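Local coordinates for endoglucanase (PDB 1DYS), which hydrolyses internal beta-1,4-glucosidic linkages of cellulose as an endoglucanase of glycoside hydrolase family 6, at residues Q160-Q171 with T202-I213; P79-L88 with V130-A140. One frame throughout, in Å; residues are numbered along the deposited sequence.

Contact 1 (Q160-Q171 with T202-I213)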
loop_
_atom_site.group_PDB
_atom_site.type_symbol
_atom_site.label_atom_id
_atom_site.label_comp_id
_atom_site.label_asym_id
_atom_site.label_seq_id
_atom_site.Cartn_x
_atom_site.Cartn_y
_atom_site.Cartn_z
ATOM N N GLN A 160 16.004 16.224 -3.637
ATOM C CA GLN A 160 16.127 17.352 -4.565
ATOM C C GLN A 160 16.741 16.888 -5.870
ATOM O O GLN A 160 16.312 17.234 -6.973
ATOM C CB GLN A 160 16.935 18.504 -3.990
ATOM C CG GLN A 160 16.293 19.199 -2.787
ATOM C CD GLN A 160 17.217 20.270 -2.233
ATOM O OE1 GLN A 160 18.400 20.320 -2.577
ATOM N NE2 GLN A 160 16.749 21.143 -1.356
ATOM N N GLU A 161 17.767 16.021 -5.768
ATOM C CA GLU A 161 18.386 15.446 -6.947
ATOM C C GLU A 161 17.390 14.573 -7.719
ATOM O O GLU A 161 17.352 14.614 -8.950
ATOM C CB GLU A 161 19.620 14.610 -6.565
ATOM C CG GLU A 161 20.230 13.905 -7.770
ATOM C CD GLU A 161 21.543 13.209 -7.459
ATOM O OE1 GLU A 161 22.134 13.505 -6.398
ATOM O OE2 GLU A 161 21.999 12.379 -8.276
ATOM N N ALA A 162 16.549 13.814 -6.997
ATOM C CA ALA A 162 15.556 12.994 -7.677
ATOM C C ALA A 162 14.563 13.823 -8.491
ATOM O O ALA A 162 14.252 13.474 -9.634
ATOM C CB ALA A 162 14.734 12.147 -6.705
ATOM N N ILE A 163 14.052 14.882 -7.876
ATOM C CA ILE A 163 13.042 15.699 -8.574
ATOM C C ILE A 163 13.671 16.442 -9.757
ATOM O O ILE A 163 13.156 16.516 -10.892
ATOM C CB ILE A 163 12.369 16.652 -7.592
ATOM C CG1 ILE A 163 11.610 15.905 -6.482
ATOM C CG2 ILE A 163 11.385 17.505 -8.403
ATOM C CD1 ILE A 163 10.909 16.816 -5.480
ATOM N N GLY A 164 14.896 16.957 -9.501
ATOM C CA GLY A 164 15.605 17.637 -10.605
ATOM C C GLY A 164 15.804 16.669 -11.759
ATOM O O GLY A 164 15.746 17.060 -12.921
ATOM N N TYR A 165 16.116 15.402 -11.428
ATOM C CA TYR A 165 16.302 14.400 -12.446
ATOM C C TYR A 165 15.021 14.151 -13.250
ATOM O O TYR A 165 15.067 14.088 -14.483
ATOM C CB TYR A 165 16.836 13.075 -11.864
ATOM C CG TYR A 165 17.059 12.044 -12.949
ATOM C CD1 TYR A 165 18.279 12.075 -13.652
ATOM C CD2 TYR A 165 16.164 11.066 -13.316
ATOM C CE1 TYR A 165 18.517 11.179 -14.668
ATOM C CE2 TYR A 165 16.399 10.175 -14.342
ATOM C CZ TYR A 165 17.601 10.220 -15.023
ATOM O OH TYR A 165 17.883 9.339 -16.032
ATOM N N ALA A 166 13.907 14.110 -12.522
ATOM C CA ALA A 166 12.630 13.913 -13.224
ATOM C C ALA A 166 12.316 15.095 -14.152
ATOM O O ALA A 166 11.950 14.806 -15.300
ATOM C CB ALA A 166 11.588 13.754 -12.123
ATOM N N ILE A 167 12.576 16.326 -13.719
ATOM C CA ILE A 167 12.348 17.477 -14.590
ATOM C C ILE A 167 13.281 17.356 -15.790
ATOM O O ILE A 167 12.865 17.580 -16.921
ATOM C CB ILE A 167 12.631 18.796 -13.859
ATOM C CG1 ILE A 167 11.625 18.984 -12.701
ATOM C CG2 ILE A 167 12.555 20.026 -14.759
ATOM C CD1 ILE A 167 11.974 20.058 -11.693
ATOM N N SER A 168 14.560 17.053 -15.500
ATOM C CA SER A 168 15.533 16.967 -16.605
ATOM C C SER A 168 15.133 15.969 -17.666
ATOM O O SER A 168 15.475 16.135 -18.853
ATOM C CB SER A 168 16.941 16.645 -16.085
ATOM O OG SER A 168 17.208 15.286 -15.734
ATOM N N GLN A 169 14.496 14.855 -17.302
ATOM C CA GLN A 169 14.130 13.847 -18.276
ATOM C C GLN A 169 12.815 14.067 -19.020
ATOM O O GLN A 169 12.511 13.297 -19.929
ATOM C CB GLN A 169 13.997 12.467 -17.595
ATOM C CG GLN A 169 15.365 11.885 -17.221
ATOM C CD GLN A 169 15.945 11.282 -18.492
ATOM O OE1 GLN A 169 15.331 10.445 -19.173
ATOM N NE2 GLN A 169 17.111 11.779 -18.874
ATOM N N LEU A 170 12.035 15.069 -18.637
ATOM C CA LEU A 170 10.717 15.291 -19.195
ATOM C C LEU A 170 10.573 16.628 -19.891
ATOM O O LEU A 170 9.582 17.348 -19.741
ATOM C CB LEU A 170 9.686 15.195 -18.034
ATOM C CG LEU A 170 9.617 13.761 -17.483
ATOM C CD1 LEU A 170 8.829 13.753 -16.159
ATOM C CD2 LEU A 170 8.985 12.771 -18.429
ATOM N N GLN A 171 11.641 17.042 -20.599
ATOM C CA GLN A 171 11.557 18.296 -21.354
ATOM C C GLN A 171 11.120 17.983 -22.786
ATOM O O GLN A 171 11.858 17.293 -23.496
ATOM C CB GLN A 171 12.935 18.945 -21.385
ATOM C CG GLN A 171 13.529 19.399 -20.089
ATOM C CD GLN A 171 12.742 20.494 -19.389
ATOM O OE1 GLN A 171 12.591 21.596 -19.914
ATOM N NE2 GLN A 171 12.260 20.174 -18.202
ATOM N N THR A 202 16.114 26.020 -5.959
ATOM C CA THR A 202 17.172 25.025 -5.773
ATOM C C THR A 202 16.946 23.797 -6.630
ATOM O O THR A 202 17.895 23.302 -7.238
ATOM C CB THR A 202 17.261 24.635 -4.292
ATOM O OG1 THR A 202 17.623 25.801 -3.547
ATOM C CG2 THR A 202 18.257 23.514 -4.050
ATOM N N ILE A 203 15.718 23.261 -6.656
ATOM C CA ILE A 203 15.407 22.117 -7.493
ATOM C C ILE A 203 15.595 22.383 -8.972
ATOM O O ILE A 203 16.069 21.495 -9.699
ATOM C CB ILE A 203 13.956 21.624 -7.257
ATOM C CG1 ILE A 203 13.974 20.914 -5.898
ATOM C CG2 ILE A 203 13.414 20.739 -8.361
ATOM C CD1 ILE A 203 12.613 20.794 -5.266
ATOM N N LEU A 204 15.196 23.551 -9.456
ATOM C CA LEU A 204 15.351 23.878 -10.870
ATOM C C LEU A 204 16.823 24.009 -11.253
ATOM O O LEU A 204 17.236 23.578 -12.344
ATOM C CB LEU A 204 14.575 25.162 -11.193
ATOM C CG LEU A 204 13.051 24.936 -11.274
ATOM C CD1 LEU A 204 12.323 26.238 -11.526
ATOM C CD2 LEU A 204 12.739 23.961 -12.397
ATOM N N GLN A 205 17.643 24.562 -10.351
ATOM C CA GLN A 205 19.083 24.612 -10.646
ATOM C C GLN A 205 19.632 23.206 -10.883
ATOM O O GLN A 205 20.384 22.997 -11.835
ATOM C CB GLN A 205 19.880 25.251 -9.524
ATOM C CG GLN A 205 19.504 26.685 -9.195
ATOM C CD GLN A 205 20.299 27.179 -7.996
ATOM O OE1 GLN A 205 19.767 27.756 -7.044
ATOM N NE2 GLN A 205 21.606 26.940 -8.041
ATOM N N LYS A 206 19.260 22.243 -10.040
ATOM C CA LYS A 206 19.679 20.858 -10.176
ATOM C C LYS A 206 19.158 20.175 -11.421
ATOM O O LYS A 206 19.902 19.364 -12.007
ATOM C CB LYS A 206 19.269 20.054 -8.927
ATOM C CG LYS A 206 19.729 20.767 -7.674
ATOM C CD LYS A 206 19.822 19.857 -6.471
ATOM C CE LYS A 206 20.017 20.674 -5.199
ATOM N NZ LYS A 206 21.252 21.515 -5.275
ATOM N N ALA A 207 18.004 20.549 -11.947
ATOM C CA ALA A 207 17.481 20.002 -13.196
ATOM C C ALA A 207 18.288 20.579 -14.367
ATOM O O ALA A 207 18.361 19.964 -15.422
ATOM C CB ALA A 207 16.001 20.293 -13.424
ATOM N N GLY A 208 18.889 21.744 -14.108
ATOM C CA GLY A 208 19.817 22.273 -15.112
ATOM C C GLY A 208 19.445 23.674 -15.540
ATOM O O GLY A 208 18.434 24.224 -15.123
ATOM N N ASN A 209 20.283 24.238 -16.407
ATOM C CA ASN A 209 20.044 25.561 -16.940
ATOM C C ASN A 209 18.906 25.579 -17.953
ATOM O O ASN A 209 18.032 26.438 -17.791
ATOM C CB ASN A 209 21.286 26.164 -17.596
ATOM C CG ASN A 209 22.467 26.446 -16.705
ATOM O OD1 ASN A 209 23.457 27.022 -17.185
ATOM N ND2 ASN A 209 22.434 26.051 -15.438
ATOM N N ASN A 210 18.836 24.697 -18.934
ATOM C CA ASN A 210 17.798 24.756 -19.956
ATOM C C ASN A 210 16.469 24.132 -19.535
ATOM O O ASN A 210 15.480 24.233 -20.252
ATOM C CB ASN A 210 18.260 24.149 -21.282
ATOM C CG ASN A 210 17.874 22.716 -21.551
ATOM O OD1 ASN A 210 18.489 21.787 -21.023
ATOM N ND2 ASN A 210 16.860 22.486 -22.381
ATOM N N ALA A 211 16.455 23.472 -18.390
ATOM C CA ALA A 211 15.280 22.831 -17.845
ATOM C C ALA A 211 14.164 23.824 -17.535
ATOM O O ALA A 211 14.424 24.911 -17.017
ATOM C CB ALA A 211 15.675 22.144 -16.539
ATOM N N LYS A 212 12.930 23.425 -17.853
ATOM C CA LYS A 212 11.845 24.325 -17.460
ATOM C C LYS A 212 10.675 23.494 -16.910
ATOM O O LYS A 212 10.525 22.324 -17.231
ATOM C CB LYS A 212 11.258 25.214 -18.538
ATOM C CG LYS A 212 11.244 24.738 -19.966
ATOM C CD LYS A 212 12.557 25.131 -20.620
ATOM C CE LYS A 212 12.462 26.389 -21.463
ATOM N NZ LYS A 212 13.467 26.311 -22.572
ATOM N N ILE A 213 9.843 24.225 -16.178
ATOM C CA ILE A 213 8.558 23.709 -15.754
ATOM C C ILE A 213 7.532 24.778 -16.181
ATOM O O ILE A 213 7.930 25.945 -16.366
ATOM C CB ILE A 213 8.411 23.434 -14.255
ATOM C CG1 ILE A 213 8.578 24.695 -13.412
ATOM C CG2 ILE A 213 9.398 22.311 -13.880
ATOM C CD1 ILE A 213 8.660 24.429 -11.908
HETATM O O HOH W 1 13.813 22.639 -21.919
#
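Q171 OE1 accepts two bonds: the backbone N of K212 donates to it at 2.8 Å from above the carbonyl plane (40° out of it), and a water that also donates to N210 O supplies the second. On the other half of the amide, Q171 NE2 gives hydrogen bonds to K212 O at 2.9 Å and to I167 O at 3.0 Å, and both acceptors lie close to the amide plane; with K212 N donating to OE1 and two carbonyls facing NE2, the amide's orientation is defined. A bend at chi2 (-63°) turns the amide back toward I167 O in the last turn of the helix. With an alanine here, K212 N and K212 O would probably lose these mates and the loop after G208 would be freer to move. Earlier along both segments, the axes of helix stretches 160-169 and 202-207 approach to 7.7 Å and cross at -56°, where G164 CA and A207 CA are only 4.0 Å apart; a CB on G164 would come within 3.2 Å of A207 N. I203 is a knob in the hole formed by Q160, I163, G164 and I167. I167 divides its branches, CG2 meeting A207 CB at 3.7 Å and CD1 meeting I203 CG2 at 3.7 Å. M144 of helix 140-146 touches Q160 and I163, while L179 of strand 175-180 packs on I163 and I213.

Contact 2 (P79-L88 with V130-A140)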
loop_
_atom_site.group_PDB
_atom_site.type_symbol
_atom_site.label_atom_id
_atom_site.label_comp_id
_atom_site.label_asym_id
_atom_site.label_seq_id
_atom_site.Cartn_x
_atom_site.Cartn_y
_atom_site.Cartn_z
ATOM N N PRO A 79 -7.814 16.202 -26.327
ATOM C CA PRO A 79 -7.518 15.872 -24.945
ATOM C C PRO A 79 -6.184 16.376 -24.461
ATOM O O PRO A 79 -5.259 16.674 -25.223
ATOM C CB PRO A 79 -7.552 14.322 -24.873
ATOM C CG PRO A 79 -7.234 13.920 -26.286
ATOM C CD PRO A 79 -7.623 15.049 -27.200
ATOM N N ILE A 80 -6.128 16.460 -23.129
ATOM C CA ILE A 80 -4.817 16.630 -22.485
ATOM C C ILE A 80 -4.856 15.589 -21.363
ATOM O O ILE A 80 -5.858 15.503 -20.662
ATOM C CB ILE A 80 -4.471 18.034 -22.057
ATOM C CG1 ILE A 80 -3.084 18.044 -21.390
ATOM C CG2 ILE A 80 -5.572 18.616 -21.161
ATOM C CD1 ILE A 80 -2.507 19.429 -21.162
ATOM N N VAL A 81 -3.829 14.750 -21.320
ATOM C CA VAL A 81 -3.792 13.700 -20.292
ATOM C C VAL A 81 -3.119 14.149 -18.998
ATOM O O VAL A 81 -2.006 14.647 -19.094
ATOM C CB VAL A 81 -2.935 12.539 -20.865
ATOM C CG1 VAL A 81 -2.723 11.438 -19.826
ATOM C CG2 VAL A 81 -3.599 11.995 -22.120
ATOM N N GLY A 82 -3.766 13.993 -17.846
ATOM C CA GLY A 82 -3.096 14.370 -16.588
ATOM C C GLY A 82 -2.486 13.082 -16.009
ATOM O O GLY A 82 -3.197 12.088 -15.855
ATOM N N LEU A 83 -1.195 13.197 -15.647
ATOM C CA LEU A 83 -0.497 12.067 -15.005
ATOM C C LEU A 83 0.124 12.574 -13.697
ATOM O O LEU A 83 0.665 13.682 -13.693
ATOM C CB LEU A 83 0.645 11.500 -15.858
ATOM C CG LEU A 83 0.203 10.895 -17.199
ATOM C CD1 LEU A 83 1.467 10.451 -17.958
ATOM C CD2 LEU A 83 -0.757 9.754 -16.984
ATOM N N VAL A 84 0.120 11.737 -12.661
ATOM C CA VAL A 84 0.752 12.143 -11.390
ATOM C C VAL A 84 2.028 11.284 -11.264
ATOM O O VAL A 84 1.912 10.076 -11.319
ATOM C CB VAL A 84 -0.142 11.873 -10.170
ATOM C CG1 VAL A 84 0.517 12.523 -8.946
ATOM C CG2 VAL A 84 -1.528 12.504 -10.363
ATOM N N LEU A 85 3.179 11.940 -11.262
ATOM C CA LEU A 85 4.466 11.222 -11.146
ATOM C C LEU A 85 4.732 11.249 -9.650
ATOM O O LEU A 85 4.995 12.320 -9.070
ATOM C CB LEU A 85 5.498 12.002 -11.974
ATOM C CG LEU A 85 6.855 11.316 -12.130
ATOM C CD1 LEU A 85 7.461 11.716 -13.466
ATOM C CD2 LEU A 85 7.763 11.673 -10.969
ATOM N N TYR A 86 4.599 10.072 -9.030
ATOM C CA TYR A 86 4.623 10.009 -7.568
ATOM C C TYR A 86 5.279 8.735 -7.053
ATOM O O TYR A 86 4.561 7.806 -6.705
ATOM C CB TYR A 86 3.170 10.121 -7.062
ATOM C CG TYR A 86 2.878 10.075 -5.604
ATOM C CD1 TYR A 86 3.525 10.886 -4.675
ATOM C CD2 TYR A 86 1.914 9.198 -5.081
ATOM C CE1 TYR A 86 3.224 10.884 -3.314
ATOM C CE2 TYR A 86 1.615 9.154 -3.741
ATOM C CZ TYR A 86 2.271 9.993 -2.853
ATOM O OH TYR A 86 1.946 9.929 -1.512
ATOM N N ASN A 87 6.607 8.723 -7.058
ATOM C CA ASN A 87 7.296 7.529 -6.489
ATOM C C ASN A 87 8.623 7.906 -5.879
ATOM O O ASN A 87 9.599 7.108 -5.875
ATOM C CB ASN A 87 7.419 6.482 -7.589
ATOM C CG ASN A 87 7.642 5.081 -7.005
ATOM O OD1 ASN A 87 7.381 4.823 -5.831
ATOM N ND2 ASN A 87 8.126 4.184 -7.843
ATOM N N LEU A 88 8.710 9.096 -5.283
ATOM C CA LEU A 88 9.982 9.533 -4.693
ATOM C C LEU A 88 10.509 8.589 -3.645
ATOM O O LEU A 88 9.803 7.978 -2.824
ATOM C CB LEU A 88 9.684 10.886 -3.976
ATOM C CG LEU A 88 10.866 11.818 -3.707
ATOM C CD1 LEU A 88 11.476 12.294 -5.019
ATOM C CD2 LEU A 88 10.393 13.003 -2.862
ATOM N N VAL A 130 0.489 13.163 -28.313
ATOM C CA VAL A 130 -0.390 13.412 -27.163
ATOM C C VAL A 130 0.109 14.531 -26.272
ATOM O O VAL A 130 1.299 14.631 -25.973
ATOM C CB VAL A 130 -0.464 12.083 -26.373
ATOM C CG1 VAL A 130 -1.309 12.207 -25.110
ATOM C CG2 VAL A 130 -1.034 10.982 -27.273
ATOM N N GLN A 131 -0.838 15.368 -25.783
ATOM C CA GLN A 131 -0.388 16.403 -24.850
ATOM C C GLN A 131 -0.476 15.899 -23.402
ATOM O O GLN A 131 -1.528 15.321 -23.095
ATOM C CB GLN A 131 -1.264 17.681 -24.992
ATOM C CG GLN A 131 -1.032 18.279 -26.397
ATOM C CD GLN A 131 0.278 19.024 -26.523
ATOM O OE1 GLN A 131 0.714 19.751 -25.626
ATOM N NE2 GLN A 131 0.963 18.818 -27.653
ATOM N N PHE A 132 0.530 16.180 -22.584
ATOM C CA PHE A 132 0.511 15.711 -21.209
ATOM C C PHE A 132 0.707 16.840 -20.212
ATOM O O PHE A 132 1.532 17.737 -20.399
ATOM C CB PHE A 132 1.687 14.728 -20.966
ATOM C CG PHE A 132 1.636 13.445 -21.743
ATOM C CD1 PHE A 132 0.926 12.326 -21.335
ATOM C CD2 PHE A 132 2.256 13.382 -22.992
ATOM C CE1 PHE A 132 0.892 11.190 -22.091
ATOM C CE2 PHE A 132 2.183 12.245 -23.773
ATOM C CZ PHE A 132 1.528 11.111 -23.321
ATOM N N ALA A 133 -0.062 16.768 -19.125
ATOM C CA ALA A 133 0.167 17.610 -17.969
ATOM C C ALA A 133 0.633 16.673 -16.827
ATOM O O ALA A 133 -0.122 15.770 -16.476
ATOM C CB ALA A 133 -1.050 18.330 -17.418
ATOM N N VAL A 134 1.871 16.869 -16.410
ATOM C CA VAL A 134 2.404 15.945 -15.401
ATOM C C VAL A 134 2.611 16.707 -14.119
ATOM O O VAL A 134 3.343 17.676 -14.005
ATOM C CB VAL A 134 3.751 15.324 -15.858
ATOM C CG1 VAL A 134 4.329 14.443 -14.755
ATOM C CG2 VAL A 134 3.569 14.565 -17.156
ATOM N N ILE A 135 1.981 16.226 -13.035
ATOM C CA ILE A 135 2.142 16.741 -11.721
ATOM C C ILE A 135 3.311 15.975 -11.100
ATOM O O ILE A 135 3.319 14.748 -11.070
ATOM C CB ILE A 135 0.871 16.628 -10.876
ATOM C CG1 ILE A 135 -0.105 17.682 -11.418
ATOM C CG2 ILE A 135 1.200 16.787 -9.396
ATOM C CD1 ILE A 135 -1.431 17.727 -10.653
ATOM N N LEU A 136 4.266 16.781 -10.644
ATOM C CA LEU A 136 5.441 16.153 -10.093
ATOM C C LEU A 136 5.432 16.123 -8.571
ATOM O O LEU A 136 5.532 17.089 -7.840
ATOM C CB LEU A 136 6.729 16.876 -10.494
ATOM C CG LEU A 136 6.951 17.029 -11.995
ATOM C CD1 LEU A 136 7.953 18.149 -12.203
ATOM C CD2 LEU A 136 7.402 15.702 -12.585
ATOM N N GLU A 137 5.452 14.895 -8.073
ATOM C CA GLU A 137 5.624 14.502 -6.697
ATOM C C GLU A 137 4.904 15.303 -5.634
ATOM O O GLU A 137 5.413 16.151 -4.869
ATOM C CB GLU A 137 7.147 14.511 -6.384
ATOM C CG GLU A 137 7.952 13.492 -7.191
ATOM C CD GLU A 137 7.651 12.024 -6.828
ATOM O OE1 GLU A 137 7.004 11.783 -5.794
ATOM O OE2 GLU A 137 8.157 11.164 -7.549
ATOM N N PRO A 138 3.617 15.060 -5.513
ATOM C CA PRO A 138 2.734 15.659 -4.527
ATOM C C PRO A 138 3.372 15.639 -3.139
ATOM O O PRO A 138 3.962 14.700 -2.631
ATOM C CB PRO A 138 1.453 14.821 -4.549
ATOM C CG PRO A 138 1.460 14.353 -5.997
ATOM C CD PRO A 138 2.910 14.062 -6.360
ATOM N N ASP A 139 3.301 16.785 -2.471
ATOM C CA ASP A 139 3.755 17.132 -1.156
ATOM C C ASP A 139 5.266 17.071 -0.965
ATOM O O ASP A 139 5.673 17.240 0.176
ATOM C CB ASP A 139 3.065 16.316 -0.033
ATOM C CG ASP A 139 1.595 16.665 0.017
ATOM O OD1 ASP A 139 1.277 17.829 -0.382
ATOM O OD2 ASP A 139 0.762 15.848 0.473
ATOM N N ALA A 140 6.075 16.752 -1.984
ATOM C CA ALA A 140 7.523 16.619 -1.727
ATOM C C ALA A 140 8.075 17.962 -1.246
ATOM O O ALA A 140 8.812 17.970 -0.289
ATOM C CB ALA A 140 8.269 16.147 -2.972
HETATM O O HOH W 2 -3.629 14.867 -26.766
#
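V81, L83 and L85 exchange backbone bonds with residues 131-137 as neighbouring parallel strands, 19° apart, of the distorted beta/alpha barrel of family 6. The six-bond ladder runs from V81 N to Q131 O (3.0 Å) up to E137 N to L85 O (2.8 Å). Side chains alternate between two faces. V81, L83, L85, F132, V134 and L136 share the face turned to the outer helices, where V81 and F132 lie side by side, V81 meeting A65, F132 meeting I66 and L83 meeting L124. V84, A133 and I135 point to the other, where G82 contributes no side chain.

At the C-terminal ends the conformations become specific. L85 has CG anti to its backbone N (chi1 -172°), and its methyls divide the work: CD1 lies by L136 CD2 at 4.1 Å, CD2 by E137 OE2 at 3.5 Å. V84 CG1, also anti, reaches P138 CG at 3.6 Å. The adjacent ring carbon, P138 CD, is met by Y86 CD1 at 3.6 Å; the Y86 hydroxyl bonds to D92, a probable proton donor. E137 is bent at chi2 (-68°), which folds its carboxylate over the chain leaving strand 79-85. There E137 OE2 accepts from N87 N at 2.9 Å on its syn side and also bonds to Y112 OH, so the buried carboxylate has several partners. The type II turn from E137 to A140 carries D139, the other probable proton donor, and is closed by A140 N donating to E137 O at 3.0 Å.

How the contacts relate
Contact 2 belongs to the buried barrel wall, with no exposed residue among those that touch, whereas contact 1 lies farther out and is only partly buried, joining two outer helices. Their chemistry follows: a regular backbone ladder and a buried carboxylate at the strand ends in 79-88 with 130-140, against close helix packing at a glycine and a glutamine amide with a bound water in 160-171 with 202-213. The two meet directly through helix 150-169: I167 CG1 lies 3.8 Å from L136 CD1, and I163 CD1 lies 3.7 Å from A140 CB. Contact 1 is thus part of the helical layer outside the strands, and helix 150-169 packs on the turn that carries D139, one of two probable proton donors.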